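Local coordinates for oxaloacetate acetyl hydrolase (Cryphonectria parasitica, PDB 3LYE), which belongs to the phosphoenolpyruvate phosphomutase family of TIM-barrel-type alpha/beta enzymes and assembles from four copies of its chain, at residues A[72-77]-A[110-115]; A[94-99]-A[121-126]; A[165-170]-A[182-187]; A[194-199]-A[217-222]. One frame throughout, in Å; residues are numbered along the deposited sequence.

Interaction 1. Residues A[72-77]-A[110-115]; sequences HDMRDN and EHYIRS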
# COMPACT_ATOMS: atom_id res chain seq x y z
N HIS A 72 -4.82 -5.86 -4.63
CA HIS A 72 -3.91 -4.80 -4.31
C HIS A 72 -2.49 -5.08 -4.76
O HIS A 72 -1.83 -4.21 -5.33
CB HIS A 72 -3.93 -4.51 -2.78
CG HIS A 72 -2.78 -3.66 -2.31
ND1 HIS A 72 -1.58 -4.20 -1.88
CD2 HIS A 72 -2.63 -2.32 -2.26
CE1 HIS A 72 -0.75 -3.21 -1.56
NE2 HIS A 72 -1.37 -2.07 -1.77
N ASP A 73 -2.00 -6.28 -4.48
CA ASP A 73 -0.65 -6.64 -4.86
C ASP A 73 -0.40 -6.64 -6.35
O ASP A 73 0.62 -6.19 -6.86
CB ASP A 73 -0.33 -8.03 -4.31
CG ASP A 73 -0.66 -8.16 -2.85
OD1 ASP A 73 0.09 -7.60 -2.05
OD2 ASP A 73 -1.63 -8.88 -2.50
N MET A 74 -1.37 -7.21 -7.04
CA MET A 74 -1.28 -7.30 -8.50
C MET A 74 -1.38 -5.96 -9.18
O MET A 74 -0.59 -5.65 -10.06
CB MET A 74 -2.32 -8.30 -9.01
CG MET A 74 -2.08 -9.72 -8.51
SD MET A 74 -0.57 -10.51 -9.09
CE MET A 74 -1.03 -10.78 -10.80
N ARG A 75 -2.34 -5.15 -8.76
CA ARG A 75 -2.48 -3.86 -9.37
C ARG A 75 -1.26 -3.00 -9.04
O ARG A 75 -0.77 -2.28 -9.89
CB ARG A 75 -3.75 -3.15 -8.89
CG ARG A 75 -3.95 -1.82 -9.58
CD ARG A 75 -4.54 -0.73 -8.78
NE ARG A 75 -4.53 0.51 -9.57
CZ ARG A 75 -4.91 1.70 -9.11
NH1 ARG A 75 -4.84 2.81 -9.87
NH2 ARG A 75 -5.36 1.79 -7.88
N ASP A 76 -0.78 -3.05 -7.80
CA ASP A 76 0.37 -2.23 -7.49
C ASP A 76 1.58 -2.57 -8.32
O ASP A 76 2.29 -1.69 -8.80
CB ASP A 76 0.71 -2.31 -6.01
CG ASP A 76 -0.20 -1.44 -5.15
OD1 ASP A 76 0.02 -1.41 -3.93
OD2 ASP A 76 -1.12 -0.80 -5.72
N ASN A 77 1.84 -3.86 -8.52
CA ASN A 77 3.00 -4.24 -9.32
C ASN A 77 2.79 -3.88 -10.78
O ASN A 77 3.72 -3.43 -11.44
CB ASN A 77 3.30 -5.72 -9.13
CG ASN A 77 4.77 -6.06 -9.27
OD1 ASN A 77 5.64 -5.28 -8.88
ND2 ASN A 77 5.05 -7.24 -9.76
N GLU A 110 -11.15 -2.54 -14.14
CA GLU A 110 -11.16 -1.09 -14.09
C GLU A 110 -9.82 -0.58 -13.57
O GLU A 110 -9.28 0.38 -14.10
CB GLU A 110 -12.29 -0.68 -13.18
CG GLU A 110 -12.40 0.78 -12.88
CD GLU A 110 -13.56 1.04 -11.94
OE1 GLU A 110 -13.81 0.18 -11.04
OE2 GLU A 110 -14.20 2.08 -12.10
N HIS A 111 -9.32 -1.17 -12.48
CA HIS A 111 -8.05 -0.75 -11.90
C HIS A 111 -6.87 -0.97 -12.85
O HIS A 111 -5.98 -0.13 -12.97
CB HIS A 111 -7.83 -1.42 -10.55
CG HIS A 111 -8.67 -0.83 -9.46
ND1 HIS A 111 -8.17 -0.50 -8.23
CD2 HIS A 111 -9.98 -0.49 -9.43
CE1 HIS A 111 -9.13 0.03 -7.49
NE2 HIS A 111 -10.23 0.08 -8.21
N TYR A 112 -6.88 -2.09 -13.55
CA TYR A 112 -5.83 -2.39 -14.51
C TYR A 112 -5.90 -1.33 -15.62
O TYR A 112 -4.87 -0.77 -16.04
CB TYR A 112 -5.94 -3.80 -15.08
CG TYR A 112 -5.30 -4.90 -14.27
CD1 TYR A 112 -5.17 -4.81 -12.87
CD2 TYR A 112 -4.88 -6.05 -14.89
CE1 TYR A 112 -4.61 -5.85 -12.16
CE2 TYR A 112 -4.33 -7.08 -14.19
CZ TYR A 112 -4.18 -6.97 -12.81
OH TYR A 112 -3.63 -8.02 -12.10
N ILE A 113 -7.09 -1.07 -16.13
CA ILE A 113 -7.24 -0.08 -17.18
C ILE A 113 -6.72 1.30 -16.75
O ILE A 113 -5.97 1.95 -17.49
CB ILE A 113 -8.71 -0.00 -17.65
CG1 ILE A 113 -9.02 -1.23 -18.53
CG2 ILE A 113 -9.04 1.27 -18.44
CD1 ILE A 113 -10.49 -1.42 -18.83
N ARG A 114 -7.16 1.74 -15.58
CA ARG A 114 -6.75 3.02 -15.00
C ARG A 114 -5.24 3.12 -14.84
O ARG A 114 -4.66 4.21 -14.95
CB ARG A 114 -7.38 3.21 -13.58
CG ARG A 114 -8.79 3.61 -13.65
CD ARG A 114 -9.56 3.48 -12.35
NE ARG A 114 -8.83 3.90 -11.18
CZ ARG A 114 -9.20 3.64 -9.94
NH1 ARG A 114 -8.42 4.04 -8.95
NH2 ARG A 114 -10.35 3.02 -9.70
N SER A 115 -4.64 1.98 -14.52
CA SER A 115 -3.20 1.89 -14.30
C SER A 115 -2.38 1.73 -15.57
O SER A 115 -1.19 1.46 -15.51
CB SER A 115 -2.88 0.75 -13.34
OG SER A 115 -3.27 1.06 -12.01
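Two helices on the outside of the barrel, 71-82 and 102-114, meet through R75, which reaches across to S115 at the C-terminal end of the second helix. The short axes run nearly parallel, 15° apart and 9.9 Å at closest approach, and R75 and Y112 bridge the space. With CG anti to the backbone N (chi1 -177°), R75 sends its chain over to the partner helix. There NE gives a hydrogen bond to S115 OG (2.8 Å, N-H...O 154°) that lies in the guanidinium plane, and NH1 adds a weak second one to the same oxygen (3.2 Å). S115 OG also bonds D79 of its own chain. H111 lies over one face of the R75 guanidinium with its ring steeply inclined to it, ND1 standing 3.6 Å from R75 NH2. The helices precede consecutive strands of the beta/alpha barrel, 71-82 before 91-94 and 102-114 before 119-122, and here they also border a subunit interface. R114 sets its guanidinium over the H111 ring, and its NH1, like R75 NH2, forms a salt bridge to D79 OD1 of a neighbouring subunit. On the inner side Y112 slides along the first helix: CE1 meets R75 CA at 4.0 Å, and OH touches M74 CB at 3.4 Å. The Y112 hydroxyl is held by a hydrogen bond to the backbone oxygen of D94, while M74 packs between this ring and the loop bearing D96 and Y99.

Interaction 2. Residues A[94-99]-A[121-126]; sequences DMDTGY and HLEDQI. With CA (calcium ion), chain B.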
# COMPACT_ATOMS: atom_id res chain seq x y z
N ASP A 94 -1.22 -10.88 -15.55
CA ASP A 94 -2.08 -11.92 -15.05
C ASP A 94 -3.15 -11.26 -14.18
O ASP A 94 -2.82 -10.31 -13.44
CB ASP A 94 -1.21 -12.81 -14.13
CG ASP A 94 -1.88 -14.06 -13.61
OD1 ASP A 94 -3.09 -14.27 -13.86
OD2 ASP A 94 -1.15 -14.84 -12.93
N MET A 95 -4.42 -11.65 -14.33
CA MET A 95 -5.47 -11.16 -13.45
C MET A 95 -6.15 -12.35 -12.75
O MET A 95 -7.22 -12.23 -12.17
CB MET A 95 -6.46 -10.17 -14.05
CG MET A 95 -7.38 -10.73 -15.10
SD MET A 95 -8.69 -9.58 -15.60
CE MET A 95 -9.79 -9.75 -14.21
N ASP A 96 -5.51 -13.52 -12.83
CA ASP A 96 -6.01 -14.71 -12.16
C ASP A 96 -7.51 -14.93 -12.43
O ASP A 96 -7.88 -15.04 -13.60
CB ASP A 96 -5.64 -14.60 -10.68
CG ASP A 96 -4.16 -14.60 -10.47
OD1 ASP A 96 -3.58 -15.67 -10.62
OD2 ASP A 96 -3.58 -13.54 -10.21
N THR A 97 -8.33 -15.05 -11.39
CA THR A 97 -9.74 -15.25 -11.57
C THR A 97 -10.53 -13.95 -11.30
O THR A 97 -11.77 -13.94 -11.29
CB THR A 97 -10.31 -16.32 -10.65
OG1 THR A 97 -10.19 -15.85 -9.32
CG2 THR A 97 -9.57 -17.66 -10.74
N GLY A 98 -9.83 -12.83 -11.14
CA GLY A 98 -10.50 -11.58 -10.86
C GLY A 98 -10.63 -11.26 -9.39
O GLY A 98 -11.24 -10.27 -9.05
N TYR A 99 -10.12 -12.14 -8.54
CA TYR A 99 -10.08 -11.91 -7.09
C TYR A 99 -11.38 -11.86 -6.33
O TYR A 99 -11.44 -11.32 -5.25
CB TYR A 99 -9.18 -10.66 -6.79
CG TYR A 99 -7.90 -10.72 -7.59
CD1 TYR A 99 -7.68 -9.87 -8.65
CD2 TYR A 99 -6.95 -11.73 -7.36
CE1 TYR A 99 -6.56 -9.99 -9.47
CE2 TYR A 99 -5.82 -11.85 -8.17
CZ TYR A 99 -5.66 -10.99 -9.24
OH TYR A 99 -4.63 -11.13 -10.10
N HIS A 121 -5.06 -11.72 -18.64
CA HIS A 121 -5.68 -13.04 -18.78
C HIS A 121 -6.49 -13.36 -17.52
O HIS A 121 -6.04 -13.17 -16.38
CB HIS A 121 -4.72 -14.14 -19.22
CG HIS A 121 -3.56 -14.44 -18.32
ND1 HIS A 121 -3.66 -15.21 -17.18
CD2 HIS A 121 -2.24 -14.19 -18.49
CE1 HIS A 121 -2.45 -15.39 -16.68
NE2 HIS A 121 -1.57 -14.76 -17.44
N LEU A 122 -7.68 -13.89 -17.79
CA LEU A 122 -8.72 -14.23 -16.79
C LEU A 122 -9.09 -15.67 -17.01
O LEU A 122 -9.50 -16.03 -18.10
CB LEU A 122 -9.89 -13.27 -17.04
CG LEU A 122 -11.16 -13.46 -16.24
CD1 LEU A 122 -10.89 -13.47 -14.76
CD2 LEU A 122 -12.14 -12.33 -16.59
N GLU A 123 -8.97 -16.47 -15.97
CA GLU A 123 -9.19 -17.90 -16.02
C GLU A 123 -10.41 -18.45 -15.37
O GLU A 123 -11.18 -17.74 -14.73
CB GLU A 123 -7.91 -18.57 -15.44
CG GLU A 123 -7.81 -18.44 -13.92
CD GLU A 123 -6.39 -18.43 -13.38
OE1 GLU A 123 -6.20 -18.83 -12.22
OE2 GLU A 123 -5.47 -17.98 -14.08
N ASP A 124 -10.58 -19.76 -15.60
CA ASP A 124 -11.70 -20.52 -15.09
C ASP A 124 -11.40 -21.35 -13.86
O ASP A 124 -12.21 -22.18 -13.49
CB ASP A 124 -12.33 -21.37 -16.21
CG ASP A 124 -11.37 -22.34 -16.86
OD1 ASP A 124 -11.86 -23.14 -17.68
OD2 ASP A 124 -10.15 -22.26 -16.60
N GLN A 125 -10.27 -21.13 -13.19
CA GLN A 125 -9.98 -21.91 -11.99
C GLN A 125 -10.81 -21.50 -10.79
O GLN A 125 -11.39 -20.42 -10.76
CB GLN A 125 -8.54 -21.69 -11.54
CG GLN A 125 -7.55 -22.22 -12.44
CD GLN A 125 -6.19 -22.32 -11.77
OE1 GLN A 125 -6.03 -22.90 -10.71
NE2 GLN A 125 -5.21 -21.75 -12.39
N ILE A 126 -10.86 -22.36 -9.78
CA ILE A 126 -11.61 -22.02 -8.58
C ILE A 126 -10.74 -20.94 -7.95
O ILE A 126 -9.53 -20.93 -8.12
CB ILE A 126 -11.80 -23.24 -7.68
CG1 ILE A 126 -13.04 -23.99 -8.15
CG2 ILE A 126 -11.94 -22.85 -6.23
CD1 ILE A 126 -12.90 -24.46 -9.52
CA CA B . -1.90 -16.91 -11.76
O HOH W 1 -3.10 -16.96 -13.80
O HOH W 2 -5.79 -15.90 -15.65
O HOH W 3 -3.62 -18.63 -11.38
O HOH W 4 -0.56 -16.19 -10.00
O HOH W 5 -1.04 -19.10 -10.81
O HOH W 6 -0.45 -17.24 -13.09
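The imidazole of H121 has D94 CA over one face, in a CH-pi contact 3.9 Å from the ring centroid and 17° off its normal. At the ring edge, in plane, lie waters 1 and 2, the latter 2.7 Å from ND1; NE2 is hydrogen-bonded to Y50. The D94 carboxylate is inclined 28° to the ring, bringing OD1 to 3.1 Å from H121 CE1. Beneath these side chains the ends of parallel strands 91-94 and 119-122 pair at D94 and H121. M95 N bonds H121 O at 3.0 Å, and E123 N returns a bond to D96 O. A type II' turn from M95 to G98 then carries the first chain away, with T97 CG2 packed against E123 CG. The strand end and the turn supply one metal ligand each, D94 OD2 (2.5 Å from the calcium ion) and D96 OD1 (2.4 Å from it), and five waters complete the shell. The other oxygens are fixed too: D94 OD1 accepts D96 N from above the carboxylate plane at 2.7 Å, an Asx turn, and D96 OD2 receives the Y99 hydroxyl through its anti lone pair. E123 is a second-shell group: its OE1 accepts from metal-bound water 3, and its OE2 lies 2.6 Å from metal-bound water 1. Three carboxylates thus crowd the C-terminal end of the barrel strands; the positive calcium ion probably offsets their negative charge, while its waters bridge to E123.

Interaction 3. Residues A[165-170]-A[182-187]; sequences LIARTD and ERLRAA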
# COMPACT_ATOMS: atom_id res chain seq x y z
N LEU A 165 -8.57 -8.36 -23.48
CA LEU A 165 -8.95 -9.37 -22.54
C LEU A 165 -8.66 -10.74 -23.11
O LEU A 165 -9.17 -11.10 -24.18
CB LEU A 165 -10.43 -9.25 -22.18
CG LEU A 165 -10.86 -10.31 -21.13
CD1 LEU A 165 -10.26 -9.99 -19.73
CD2 LEU A 165 -12.36 -10.39 -21.07
N ILE A 166 -7.82 -11.49 -22.41
CA ILE A 166 -7.44 -12.83 -22.79
C ILE A 166 -8.18 -13.80 -21.91
O ILE A 166 -8.09 -13.76 -20.67
CB ILE A 166 -5.92 -13.04 -22.61
CG1 ILE A 166 -5.12 -12.08 -23.49
CG2 ILE A 166 -5.53 -14.52 -22.87
CD1 ILE A 166 -3.91 -11.46 -22.76
N ALA A 167 -8.96 -14.67 -22.55
CA ALA A 167 -9.73 -15.69 -21.87
C ALA A 167 -8.87 -16.93 -21.74
O ALA A 167 -8.56 -17.56 -22.73
CB ALA A 167 -11.02 -16.03 -22.63
N ARG A 168 -8.52 -17.26 -20.51
CA ARG A 168 -7.72 -18.45 -20.22
C ARG A 168 -8.57 -19.58 -19.67
O ARG A 168 -9.46 -19.34 -18.85
CB ARG A 168 -6.66 -18.10 -19.16
CG ARG A 168 -5.97 -19.32 -18.53
CD ARG A 168 -4.81 -18.91 -17.67
NE ARG A 168 -4.47 -19.97 -16.75
CZ ARG A 168 -3.37 -19.98 -16.01
NH1 ARG A 168 -2.48 -19.01 -16.12
NH2 ARG A 168 -3.15 -20.97 -15.16
N THR A 169 -8.29 -20.80 -20.14
CA THR A 169 -8.98 -21.97 -19.65
C THR A 169 -7.91 -22.94 -19.18
O THR A 169 -6.94 -23.25 -19.88
CB THR A 169 -9.97 -22.67 -20.62
OG1 THR A 169 -10.52 -23.82 -19.96
CG2 THR A 169 -9.34 -23.11 -21.88
N ASP A 170 -8.14 -23.43 -17.98
CA ASP A 170 -7.30 -24.39 -17.31
C ASP A 170 -8.02 -25.74 -17.28
O ASP A 170 -7.65 -26.62 -16.51
CB ASP A 170 -7.08 -23.94 -15.88
CG ASP A 170 -6.05 -22.85 -15.78
OD1 ASP A 170 -4.87 -23.17 -15.95
OD2 ASP A 170 -6.42 -21.69 -15.53
N GLU A 182 -14.64 -25.45 -26.50
CA GLU A 182 -16.00 -24.92 -26.35
C GLU A 182 -15.99 -23.72 -25.38
O GLU A 182 -16.73 -22.76 -25.57
CB GLU A 182 -16.96 -26.03 -25.92
CG GLU A 182 -17.02 -27.18 -26.95
CD GLU A 182 -18.09 -28.21 -26.64
OE1 GLU A 182 -18.72 -28.10 -25.57
OE2 GLU A 182 -18.30 -29.12 -27.47
N ARG A 183 -15.16 -23.78 -24.35
CA ARG A 183 -15.09 -22.67 -23.39
C ARG A 183 -14.51 -21.42 -24.03
O ARG A 183 -14.96 -20.32 -23.76
CB ARG A 183 -14.23 -23.02 -22.19
CG ARG A 183 -14.94 -23.90 -21.24
CD ARG A 183 -14.11 -24.32 -20.03
NE ARG A 183 -14.95 -25.14 -19.18
CZ ARG A 183 -15.17 -24.96 -17.88
NH1 ARG A 183 -14.53 -24.04 -17.19
NH2 ARG A 183 -16.03 -25.75 -17.26
N LEU A 184 -13.52 -21.61 -24.87
CA LEU A 184 -12.88 -20.51 -25.56
C LEU A 184 -13.85 -19.91 -26.56
O LEU A 184 -13.95 -18.69 -26.68
CB LEU A 184 -11.58 -20.95 -26.20
CG LEU A 184 -10.45 -21.25 -25.21
CD1 LEU A 184 -9.25 -21.81 -26.00
CD2 LEU A 184 -10.05 -20.04 -24.40
N ARG A 185 -14.58 -20.75 -27.29
CA ARG A 185 -15.54 -20.22 -28.25
C ARG A 185 -16.61 -19.41 -27.50
O ARG A 185 -17.04 -18.33 -27.95
CB ARG A 185 -16.22 -21.34 -29.02
CG ARG A 185 -15.38 -21.91 -30.07
CD ARG A 185 -16.18 -22.86 -30.94
NE ARG A 185 -15.31 -23.41 -31.97
CZ ARG A 185 -15.14 -24.70 -32.23
NH1 ARG A 185 -14.31 -25.06 -33.20
NH2 ARG A 185 -15.82 -25.62 -31.54
N ALA A 186 -17.06 -19.91 -26.36
CA ALA A 186 -18.07 -19.21 -25.58
C ALA A 186 -17.51 -17.88 -25.09
O ALA A 186 -18.19 -16.86 -25.11
CB ALA A 186 -18.57 -20.05 -24.44
N ALA A 187 -16.26 -17.87 -24.64
CA ALA A 187 -15.62 -16.64 -24.16
C ALA A 187 -15.48 -15.61 -25.27
O ALA A 187 -15.69 -14.42 -25.05
CB ALA A 187 -14.27 -16.93 -23.53
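T169, L184 and A167 bury the most area where strand 164-169 packs against helix 177-189. T169 turns OG1 anti to its own N (chi1 179°), and this sets the two branches on different partners. CG2 lies 4.0 Å from L184 CG, whereas OG1 comes within 3.6 Å of R183 CD, the two side chains crossing at about a right angle. That hydroxyl is hydrogen-bonded to D124 OD1, which also forms a salt bridge with R183 NH1, so D124 ties the T169 hydroxyl to the R183 guanidinium; R183 NE has a second partner in E179. L184 brings its CD2 branch over the strand backbone, 3.3 Å from A167 O, as well as against the T169 methyl. Toward the N-terminal end of the strand segment, A167 CB and A187 CB meet methyl to methyl at 3.5 Å, tighter than usual carbon contact, which these two small residues permit. No hydrogen bond links the segments; van der Waals packing, including L184 on the strand backbone, carries the contact. The short axes run antiparallel at 158°, 8.7 Å apart, and the helix leads on to strand 194-197, which lies parallel beside strand 164-169: the beta-alpha-beta unit from which a TIM-type barrel is built.

Interaction 4. Residues A[194-199]-A[217-222]; sequences VGLLEG and PLLLNS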
# COMPACT_ATOMS: atom_id res chain seq x y z
N VAL A 194 -8.74 -12.55 -27.08
CA VAL A 194 -7.75 -13.56 -27.34
C VAL A 194 -8.02 -14.74 -26.44
O VAL A 194 -8.52 -14.57 -25.33
CB VAL A 194 -6.34 -13.00 -26.94
CG1 VAL A 194 -5.22 -14.02 -27.16
CG2 VAL A 194 -6.04 -11.67 -27.66
N GLY A 195 -7.67 -15.94 -26.89
CA GLY A 195 -7.86 -17.11 -26.08
C GLY A 195 -6.51 -17.70 -25.65
O GLY A 195 -5.48 -17.51 -26.30
N LEU A 196 -6.52 -18.36 -24.50
CA LEU A 196 -5.34 -19.00 -23.94
C LEU A 196 -5.75 -20.36 -23.38
O LEU A 196 -6.49 -20.46 -22.41
CB LEU A 196 -4.71 -18.14 -22.83
CG LEU A 196 -3.72 -18.78 -21.85
CD1 LEU A 196 -2.68 -19.61 -22.53
CD2 LEU A 196 -3.10 -17.67 -20.98
N LEU A 197 -5.30 -21.42 -24.06
CA LEU A 197 -5.54 -22.78 -23.64
C LEU A 197 -4.22 -23.07 -22.89
O LEU A 197 -3.16 -23.19 -23.49
CB LEU A 197 -5.79 -23.70 -24.84
CG LEU A 197 -6.41 -25.06 -24.51
CD1 LEU A 197 -6.94 -25.75 -25.74
CD2 LEU A 197 -5.42 -25.96 -23.77
N GLU A 198 -4.31 -23.16 -21.58
CA GLU A 198 -3.13 -23.40 -20.71
C GLU A 198 -2.71 -24.83 -20.59
O GLU A 198 -3.51 -25.74 -20.50
CB GLU A 198 -3.47 -22.93 -19.29
CG GLU A 198 -2.39 -23.06 -18.20
CD GLU A 198 -1.19 -22.17 -18.44
OE1 GLU A 198 -1.34 -21.12 -19.11
OE2 GLU A 198 -0.09 -22.52 -17.95
N GLY A 199 -1.41 -25.04 -20.62
CA GLY A 199 -0.88 -26.37 -20.46
C GLY A 199 -1.00 -27.42 -21.54
O GLY A 199 -1.32 -28.57 -21.24
N PRO A 217 -7.57 -14.89 -32.39
CA PRO A 217 -6.21 -15.13 -31.92
C PRO A 217 -6.01 -15.81 -30.60
O PRO A 217 -6.81 -15.65 -29.67
CB PRO A 217 -5.63 -13.71 -31.81
CG PRO A 217 -6.77 -12.80 -31.70
CD PRO A 217 -7.98 -13.49 -32.26
N LEU A 218 -4.97 -16.64 -30.56
CA LEU A 218 -4.59 -17.36 -29.35
C LEU A 218 -3.22 -16.88 -28.88
O LEU A 218 -2.36 -16.42 -29.66
CB LEU A 218 -4.50 -18.87 -29.56
CG LEU A 218 -5.78 -19.59 -29.98
CD1 LEU A 218 -5.59 -21.10 -29.80
CD2 LEU A 218 -6.95 -19.08 -29.19
N LEU A 219 -3.03 -17.08 -27.59
CA LEU A 219 -1.82 -16.74 -26.88
C LEU A 219 -1.29 -18.07 -26.32
O LEU A 219 -2.02 -18.89 -25.76
CB LEU A 219 -2.17 -15.76 -25.76
CG LEU A 219 -1.07 -15.30 -24.81
CD1 LEU A 219 -1.46 -14.02 -24.09
CD2 LEU A 219 -0.74 -16.38 -23.77
N LEU A 220 0.02 -18.26 -26.46
CA LEU A 220 0.74 -19.43 -25.98
C LEU A 220 1.53 -19.05 -24.73
O LEU A 220 2.32 -18.13 -24.77
CB LEU A 220 1.72 -19.93 -27.05
CG LEU A 220 2.59 -21.11 -26.67
CD1 LEU A 220 1.77 -22.33 -26.35
CD2 LEU A 220 3.57 -21.42 -27.77
N ASN A 221 1.30 -19.75 -23.63
CA ASN A 221 2.03 -19.50 -22.40
C ASN A 221 3.13 -20.54 -22.24
O ASN A 221 2.85 -21.72 -22.02
CB ASN A 221 1.12 -19.58 -21.20
CG ASN A 221 1.87 -19.38 -19.90
OD1 ASN A 221 2.94 -18.76 -19.83
ND2 ASN A 221 1.31 -19.92 -18.84
N SER A 222 4.36 -20.09 -22.40
CA SER A 222 5.55 -20.92 -22.25
C SER A 222 6.02 -20.85 -20.78
O SER A 222 6.37 -19.80 -20.31
CB SER A 222 6.63 -20.39 -23.18
OG SER A 222 7.77 -21.21 -23.16
O HOH W 7 -3.23 -21.32 -25.91
O HOH W 8 -0.48 -22.18 -23.48
O HOH W 9 1.18 -23.20 -20.36
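L218 lays its CD2 methyl against the bare CA of G195, 3.8 Å away, filling the hollow made where the glycine has no side chain. At this level the backbones lie closest: G195 N bonds P217 O (2.9 Å, in the carbonyl plane), and L219 N bonds G195 O at 2.8 Å. On the other side of the strands V194 pushes CG1 into the notch between P217 O and L219 CB, 3.8 Å from the latter. L196, its CG anti to the backbone N (chi1 163°), then forks over L219: its CD2 meets L219 CD2 at 3.9 Å, while its CD1 wedges between L219 O and N221 CB. Strands 194-197 and 219-223 are the sixth and seventh in chain order and the two outermost of the parallel run, so their meeting closes the sheet into the beta/alpha barrel. V194, L196 and L219 share their face with I166 of strand 164-169; L218 and L197 point to helix 203-213. The short strand axes diverge at 37°, and water fills the widening gap: water 7 links L197 N (2.8 Å) to L219 O, and water 8 links L197 O to N221 N. Further on, side chains span it directly. N221 ND2 donates to the syn lone pair of E198 OE1 (2.9 Å, N-H...O 172°) in the N221 amide plane, while N221 OD1 is bound by S247.

Read from the N terminus, 72-77 opens interaction 1 and 94-99 opens interaction 2 before 110-115 closes the first and 121-126 the second, so these two loops cross. They touch where M74 packs its CE on the backbone oxygen of D94, tying the outer helix pair to the calcium site. Interactions 3 and 4 follow in series, each closing a short loop: strand 164-169 to helix 177-189, then strand to strand across the barrel seam. D124 OD2 binds D170 N, joining interaction 2 to 3; A167 pairs by its backbone with V194 and L196, joining 3 to 4. Interaction 1 lies apart, its centre about 22 Å from those of both later contacts.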